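Local coordinates for aminoacyl-tRNA synthetase (PDB 5F9Z), which probably attaches proline to its cognate tRNA in an ATP-dependent reaction, as a prolyl-tRNA synthetase, and is seen here bound to the inhibitor halofuginone and an ATP analogue, at residues A[398-401]-A[402-405]. Numbering follows the deposited sequence.
Sequences PKLL and EEFQ
Leu400 and Glu403 run side by side on one flank of an alpha helix, both heading the same way, with CD2 of Leu400 3.8 Å from OE2 of Glu403. Both belong to helix 393-417, on two successive turns; the helix follows strand 385-389, an outermost strand of the five-stranded mixed sheet. Glu403 reaches the leucine because its CG stands anti to the backbone N (chi1 -175°) and the chain beyond stays extended, which brings the carboxylate alongside the methyl; its OE1 also makes a weak, long ion pair with Arg407. The same arginine makes a cation-pi contact with the ring of Phe404.

Phe404 is in touch with the preceding turn through its CB, 3.2 Å from the O of Leu400, while the side chain leads away from that turn and rests on the loop at Asp381. Leu401, also buried, sends its side chain outward against the loop at Gln303. Gln405, a buried residue, bends at chi2 (86°), and its amide is held from outside the helix: NE2 bonds to the O of Leu202, and OE1 weakly to the N of Lys298. The exposed Glu402 keeps CB 3.3 Å from the O of Pro398.

Regular i to i+4 bonds join the turns, Glu403 N to Lys399 O at 2.7 Å among them. Two residues further on, Gln405 N meets Leu401 O at 2.9 Å, with an N-H...O angle of 160°.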
ATOM      1  N   PRO A 398     -15.893 -14.941  13.214  1.00 28.74           N
ATOM      2  CA  PRO A 398     -15.633 -13.494  13.130  1.00 28.41           C
ATOM      3  C   PRO A 398     -14.642 -13.004  14.170  1.00 29.15           C
ATOM      4  O   PRO A 398     -13.881 -12.068  13.895  1.00 26.34           O
ATOM      5  CB  PRO A 398     -17.024 -12.875  13.332  1.00 28.38           C
ATOM      6  CG  PRO A 398     -17.959 -13.915  12.853  1.00 28.23           C
ATOM      7  CD  PRO A 398     -17.343 -15.217  13.275  1.00 29.19           C
ATOM      8  N   LYS A 399     -14.621 -13.617  15.358  1.00 30.31           N
ATOM      9  CA  LYS A 399     -13.638 -13.237  16.367  1.00 30.09           C
ATOM     10  C   LYS A 399     -12.233 -13.667  15.962  1.00 28.71           C
ATOM     11  O   LYS A 399     -11.267 -12.924  16.171  1.00 29.29           O
ATOM     12  CB  LYS A 399     -14.009 -13.837  17.723  1.00 32.61           C
ATOM     13  CG  LYS A 399     -15.229 -13.210  18.376  1.00 34.61           C
ATOM     14  CD  LYS A 399     -15.436 -13.742  19.786  1.00 37.56           C
ATOM     15  CE  LYS A 399     -15.658 -15.246  19.787  1.00 38.10           C
ATOM     16  NZ  LYS A 399     -15.894 -15.773  21.159  1.00 39.97           N
ATOM     17  N   LEU A 400     -12.099 -14.864  15.384  1.00 28.00           N
ATOM     18  CA  LEU A 400     -10.781 -15.344  14.978  1.00 25.49           C
ATOM     19  C   LEU A 400     -10.195 -14.479  13.870  1.00 24.97           C
ATOM     20  O   LEU A 400      -9.007 -14.136  13.904  1.00 26.77           O
ATOM     21  CB  LEU A 400     -10.862 -16.803  14.532  1.00 24.11           C
ATOM     22  CG  LEU A 400     -10.967 -17.843  15.649  1.00 25.54           C
ATOM     23  CD1 LEU A 400     -11.023 -19.248  15.070  1.00 24.81           C
ATOM     24  CD2 LEU A 400      -9.803 -17.704  16.617  1.00 23.81           C
ATOM     25  N   LEU A 401     -11.010 -14.118  12.875  1.00 23.73           N
ATOM     26  CA  LEU A 401     -10.538 -13.216  11.830  1.00 22.23           C
ATOM     27  C   LEU A 401     -10.216 -11.842  12.402  1.00 22.75           C
ATOM     28  O   LEU A 401      -9.252 -11.193  11.978  1.00 22.32           O
ATOM     29  CB  LEU A 401     -11.583 -13.112  10.718  1.00 20.97           C
ATOM     30  CG  LEU A 401     -11.912 -14.421   9.995  1.00 21.58           C
ATOM     31  CD1 LEU A 401     -12.978 -14.200   8.933  1.00 21.57           C
ATOM     32  CD2 LEU A 401     -10.658 -15.025   9.383  1.00 19.85           C
ATOM     33  N   GLU A 402     -11.017 -11.382  13.366  1.00 25.85           N
ATOM     34  CA  GLU A 402     -10.707 -10.141  14.068  1.00 29.95           C
ATOM     35  C   GLU A 402      -9.378 -10.252  14.807  1.00 30.12           C
ATOM     36  O   GLU A 402      -8.533  -9.352  14.736  1.00 26.57           O
ATOM     37  CB  GLU A 402     -11.839  -9.802  15.039  1.00 37.69           C
ATOM     38  CG  GLU A 402     -11.616  -8.547  15.862  1.00 45.56           C
ATOM     39  CD  GLU A 402     -12.218  -7.314  15.223  1.00 52.24           C
ATOM     40  OE1 GLU A 402     -12.773  -7.431  14.109  1.00 54.34           O
ATOM     41  OE2 GLU A 402     -12.143  -6.228  15.838  1.00 55.10           O
ATOM     42  N   GLU A 403      -9.178 -11.361  15.525  1.00 31.28           N
ATOM     43  CA  GLU A 403      -7.910 -11.586  16.212  1.00 30.88           C
ATOM     44  C   GLU A 403      -6.768 -11.741  15.216  1.00 29.31           C
ATOM     45  O   GLU A 403      -5.648 -11.281  15.467  1.00 30.20           O
ATOM     46  CB  GLU A 403      -8.015 -12.821  17.106  1.00 30.33           C
ATOM     47  CG  GLU A 403      -6.784 -13.086  17.952  1.00 29.82           C
ATOM     48  CD  GLU A 403      -6.800 -14.463  18.587  1.00 30.10           C
ATOM     49  OE1 GLU A 403      -5.730 -14.920  19.040  1.00 29.91           O
ATOM     50  OE2 GLU A 403      -7.880 -15.090  18.627  1.00 30.61           O
ATOM     51  N   PHE A 404      -7.035 -12.396  14.083  1.00 27.52           N
ATOM     52  CA  PHE A 404      -6.034 -12.518  13.026  1.00 27.45           C
ATOM     53  C   PHE A 404      -5.571 -11.144  12.555  1.00 27.86           C
ATOM     54  O   PHE A 404      -4.367 -10.883  12.448  1.00 27.97           O
ATOM     55  CB  PHE A 404      -6.619 -13.322  11.862  1.00 28.18           C
ATOM     56  CG  PHE A 404      -5.591 -13.952  10.961  1.00 28.95           C
ATOM     57  CD1 PHE A 404      -4.733 -13.173  10.201  1.00 28.51           C
ATOM     58  CD2 PHE A 404      -5.508 -15.331  10.848  1.00 28.56           C
ATOM     59  CE1 PHE A 404      -3.797 -13.758   9.367  1.00 27.73           C
ATOM     60  CE2 PHE A 404      -4.577 -15.919  10.012  1.00 28.71           C
ATOM     61  CZ  PHE A 404      -3.721 -15.131   9.272  1.00 28.71           C
ATOM     62  N   GLN A 405      -6.524 -10.251  12.273  1.00 26.05           N
ATOM     63  CA  GLN A 405      -6.190  -8.914  11.792  1.00 23.13           C
ATOM     64  C   GLN A 405      -5.352  -8.155  12.813  1.00 23.36           C
ATOM     65  O   GLN A 405      -4.342  -7.531  12.466  1.00 23.43           O
ATOM     66  CB  GLN A 405      -7.474  -8.146  11.472  1.00 21.00           C
ATOM     67  CG  GLN A 405      -7.255  -6.762  10.886  1.00 20.11           C
ATOM     68  CD  GLN A 405      -7.081  -6.787   9.379  1.00 22.08           C
ATOM     69  OE1 GLN A 405      -7.401  -7.777   8.723  1.00 23.95           O
ATOM     70  NE2 GLN A 405      -6.576  -5.691   8.824  1.00 20.49           N
TER